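Local coordinates for clostripain-related protein (Bacteroides thetaiotaomicron, PDB 6N9J) that is a secreted C11 (clostripain-family) cysteine protease of a gut commensal, probably cutting peptide chains after basic residues, at residues Tyr193-Pro198 against Tyr215-Lys220. Sequence-based numbering, arbitrary orientation.
Sequences YEVVVP and YSVYAK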
ATOM      1  N   TYR A 193       2.701  -8.186 -11.979  1.00 28.88           N
ATOM      2  CA  TYR A 193       4.096  -8.313 -11.578  1.00 26.03           C
ATOM      3  C   TYR A 193       5.013  -8.653 -12.731  1.00 25.56           C
ATOM      4  O   TYR A 193       6.232  -8.679 -12.569  1.00 28.08           O
ATOM      5  CB  TYR A 193       4.234  -9.350 -10.470  1.00 26.83           C
ATOM      6  CG  TYR A 193       3.780  -8.811  -9.138  1.00 22.84           C
ATOM      7  CD1 TYR A 193       4.586  -7.932  -8.424  1.00 21.79           C
ATOM      8  CD2 TYR A 193       2.551  -9.164  -8.603  1.00 18.51           C
ATOM      9  CE1 TYR A 193       4.185  -7.420  -7.215  1.00 24.21           C
ATOM     10  CE2 TYR A 193       2.135  -8.655  -7.380  1.00 19.93           C
ATOM     11  CZ  TYR A 193       2.955  -7.778  -6.695  1.00 23.84           C
ATOM     12  OH  TYR A 193       2.576  -7.248  -5.488  1.00 23.42           O
ATOM     13  N   GLU A 194       4.437  -8.905 -13.900  1.00 21.73           N
ATOM     14  CA  GLU A 194       5.253  -9.132 -15.080  1.00 22.03           C
ATOM     15  C   GLU A 194       5.876  -7.827 -15.588  1.00 19.11           C
ATOM     16  O   GLU A 194       6.874  -7.860 -16.306  1.00 18.25           O
ATOM     17  CB  GLU A 194       4.432  -9.799 -16.187  1.00 27.70           C
ATOM     18  CG  GLU A 194       3.449  -8.887 -16.891  1.00 30.73           C
ATOM     19  CD  GLU A 194       2.094  -8.769 -16.198  1.00 34.16           C
ATOM     20  OE1 GLU A 194       1.934  -9.195 -15.025  1.00 33.43           O
ATOM     21  OE2 GLU A 194       1.173  -8.240 -16.853  1.00 37.80           O
ATOM     22  N   VAL A 195       5.301  -6.678 -15.223  1.00 18.73           N
ATOM     23  CA  VAL A 195       5.925  -5.391 -15.560  1.00 18.33           C
ATOM     24  C   VAL A 195       6.308  -4.572 -14.323  1.00 14.62           C
ATOM     25  O   VAL A 195       7.164  -3.706 -14.403  1.00 15.60           O
ATOM     26  CB  VAL A 195       5.029  -4.518 -16.469  1.00 20.72           C
ATOM     27  CG1 VAL A 195       5.133  -4.979 -17.922  1.00 21.69           C
ATOM     28  CG2 VAL A 195       3.567  -4.489 -15.969  1.00 19.12           C
ATOM     29  N   VAL A 196       5.703  -4.856 -13.178  1.00 16.44           N
ATOM     30  CA  VAL A 196       6.100  -4.187 -11.942  1.00 16.53           C
ATOM     31  C   VAL A 196       7.474  -4.673 -11.437  1.00 20.34           C
ATOM     32  O   VAL A 196       8.261  -3.875 -10.921  1.00 21.95           O
ATOM     33  CB  VAL A 196       5.035  -4.371 -10.837  1.00 15.88           C
ATOM     34  CG1 VAL A 196       5.615  -4.043  -9.458  1.00 14.56           C
ATOM     35  CG2 VAL A 196       3.823  -3.487 -11.125  1.00 16.64           C
ATOM     36  N   VAL A 197       7.788  -5.959 -11.615  1.00 21.64           N
ATOM     37  CA  VAL A 197       9.063  -6.509 -11.104  1.00 17.79           C
ATOM     38  C   VAL A 197      10.299  -5.812 -11.693  1.00 15.01           C
ATOM     39  O   VAL A 197      11.186  -5.430 -10.936  1.00 14.50           O
ATOM     40  CB  VAL A 197       9.176  -8.053 -11.327  1.00 18.91           C
ATOM     41  CG1 VAL A 197      10.647  -8.508 -11.455  1.00 15.75           C
ATOM     42  CG2 VAL A 197       8.496  -8.793 -10.192  1.00 20.23           C
ATOM     43  N   PRO A 198      10.366  -5.630 -13.028  1.00 15.20           N
ATOM     44  CA  PRO A 198      11.525  -4.852 -13.486  1.00 19.19           C
ATOM     45  C   PRO A 198      11.525  -3.410 -12.952  1.00 21.27           C
ATOM     46  O   PRO A 198      12.595  -2.847 -12.719  1.00 21.03           O
ATOM     47  CB  PRO A 198      11.384  -4.869 -15.017  1.00 19.38           C
ATOM     48  CG  PRO A 198      10.518  -6.056 -15.316  1.00 16.66           C
ATOM     49  CD  PRO A 198       9.559  -6.129 -14.160  1.00 15.71           C
ATOM     50  N   TYR A 215      -0.397   1.039 -12.863  1.00 20.57           N
ATOM     51  CA  TYR A 215      -1.560   1.689 -13.454  1.00 17.55           C
ATOM     52  C   TYR A 215      -1.839   1.299 -14.908  1.00 18.44           C
ATOM     53  O   TYR A 215      -2.986   1.074 -15.286  1.00 16.72           O
ATOM     54  CB  TYR A 215      -1.397   3.207 -13.369  1.00 18.75           C
ATOM     55  CG  TYR A 215      -2.570   3.947 -13.967  1.00 20.20           C
ATOM     56  CD1 TYR A 215      -3.769   4.052 -13.271  1.00 22.47           C
ATOM     57  CD2 TYR A 215      -2.490   4.525 -15.231  1.00 22.95           C
ATOM     58  CE1 TYR A 215      -4.852   4.709 -13.801  1.00 20.68           C
ATOM     59  CE2 TYR A 215      -3.573   5.203 -15.772  1.00 24.93           C
ATOM     60  CZ  TYR A 215      -4.754   5.281 -15.047  1.00 23.03           C
ATOM     61  OH  TYR A 215      -5.849   5.924 -15.568  1.00 21.46           O
ATOM     62  N   SER A 216      -0.792   1.228 -15.724  1.00 21.39           N
ATOM     63  CA  SER A 216      -0.975   1.098 -17.160  1.00 24.19           C
ATOM     64  C   SER A 216      -1.684  -0.189 -17.591  1.00 24.67           C
ATOM     65  O   SER A 216      -2.419  -0.194 -18.578  1.00 27.41           O
ATOM     66  CB  SER A 216       0.374   1.198 -17.865  1.00 29.27           C
ATOM     67  OG  SER A 216       0.195   1.244 -19.267  1.00 34.38           O
ATOM     68  N   VAL A 217      -1.472  -1.284 -16.875  1.00 21.13           N
ATOM     69  CA  VAL A 217      -2.129  -2.519 -17.277  1.00 21.07           C
ATOM     70  C   VAL A 217      -3.637  -2.426 -17.000  1.00 20.48           C
ATOM     71  O   VAL A 217      -4.457  -2.822 -17.832  1.00 23.55           O
ATOM     72  CB  VAL A 217      -1.513  -3.741 -16.569  1.00 18.94           C
ATOM     73  CG1 VAL A 217      -2.412  -4.959 -16.703  1.00 16.85           C
ATOM     74  CG2 VAL A 217      -0.129  -4.033 -17.153  1.00 19.22           C
ATOM     75  N   TYR A 218      -4.001  -1.870 -15.853  1.00 17.80           N
ATOM     76  CA  TYR A 218      -5.412  -1.734 -15.500  1.00 19.74           C
ATOM     77  C   TYR A 218      -6.102  -0.698 -16.372  1.00 22.22           C
ATOM     78  O   TYR A 218      -7.251  -0.898 -16.787  1.00 23.53           O
ATOM     79  CB  TYR A 218      -5.565  -1.382 -14.016  1.00 19.86           C
ATOM     80  CG  TYR A 218      -5.384  -2.591 -13.137  1.00 22.42           C
ATOM     81  CD1 TYR A 218      -6.453  -3.439 -12.868  1.00 22.83           C
ATOM     82  CD2 TYR A 218      -4.136  -2.910 -12.608  1.00 24.33           C
ATOM     83  CE1 TYR A 218      -6.286  -4.563 -12.084  1.00 25.58           C
ATOM     84  CE2 TYR A 218      -3.959  -4.031 -11.820  1.00 24.52           C
ATOM     85  CZ  TYR A 218      -5.037  -4.854 -11.558  1.00 26.15           C
ATOM     86  OH  TYR A 218      -4.860  -5.976 -10.774  1.00 25.15           O
ATOM     87  N   ALA A 219      -5.398   0.397 -16.654  1.00 21.60           N
ATOM     88  CA  ALA A 219      -5.899   1.439 -17.552  1.00 21.77           C
ATOM     89  C   ALA A 219      -6.229   0.895 -18.942  1.00 22.93           C
ATOM     90  O   ALA A 219      -7.125   1.398 -19.614  1.00 20.70           O
ATOM     91  CB  ALA A 219      -4.891   2.563 -17.664  1.00 21.60           C
ATOM     92  N   LYS A 220      -5.521  -0.146 -19.374  1.00 25.29           N
ATOM     93  CA  LYS A 220      -5.725  -0.639 -20.729  1.00 28.17           C
ATOM     94  C   LYS A 220      -6.872  -1.648 -20.873  1.00 28.11           C
ATOM     95  O   LYS A 220      -7.411  -1.814 -21.970  1.00 31.65           O
ATOM     96  CB  LYS A 220      -4.422  -1.229 -21.268  1.00 34.00           C
ATOM     97  CG  LYS A 220      -3.547  -0.167 -21.910  1.00 38.98           C
ATOM     98  CD  LYS A 220      -2.116  -0.618 -22.112  1.00 44.85           C
ATOM     99  CE  LYS A 220      -1.329   0.440 -22.886  1.00 47.57           C
ATOM    100  NZ  LYS A 220       0.130   0.358 -22.613  1.00 48.62           N
TER
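V195 and V217 meet through one methyl each: CG2 of V195 lies 3.9 Å from CG2 of V217, an ordinary van der Waals distance. Both CA-CB bonds point across the gap, and the two isopropyl groups approach each other at a slant, and a single branch of each does the touching. The torsions select the branches differently. In V195, CG1 is turned beside the backbone N, anti to the carbonyl carbon (chi1 -80°), which puts the touching CG2 between the N and the carbonyl carbon. In V217 it is CG1 that stands anti to the backbone N (chi1 165°), and CG2, lying beside that N, is presented to the other helix. E194 comes in alongside. Its CA-CB bond is not aimed at the partner helix, but the chain bends back, and the carboxylate atom OE2 ends 4.4 Å from CG2 of V217, a loose brush of a charged group past a methyl. V217 CG2 thus has an apolar neighbour on one residue and, at the limit of contact, a carboxylate oxygen of the preceding residue, E194. The two segments bury just 77 Å² between them, and their closest CA atoms, those of V195 and V217, are 8.7 Å apart. This is light surface packing between consecutive helices, 193-200 and 206-221, within the caspase-like fold of clan CD peptidases. V217 also rests on P192, just ahead of the first helix, and V195 on N213. Beyond E194 lies helix 24-37, met at E33 and E36; the hydroxyl of Y193 hydrogen-bonds to OD2 of D159, the last residue of strand 155-159, and Y215 packs on strand 315-327.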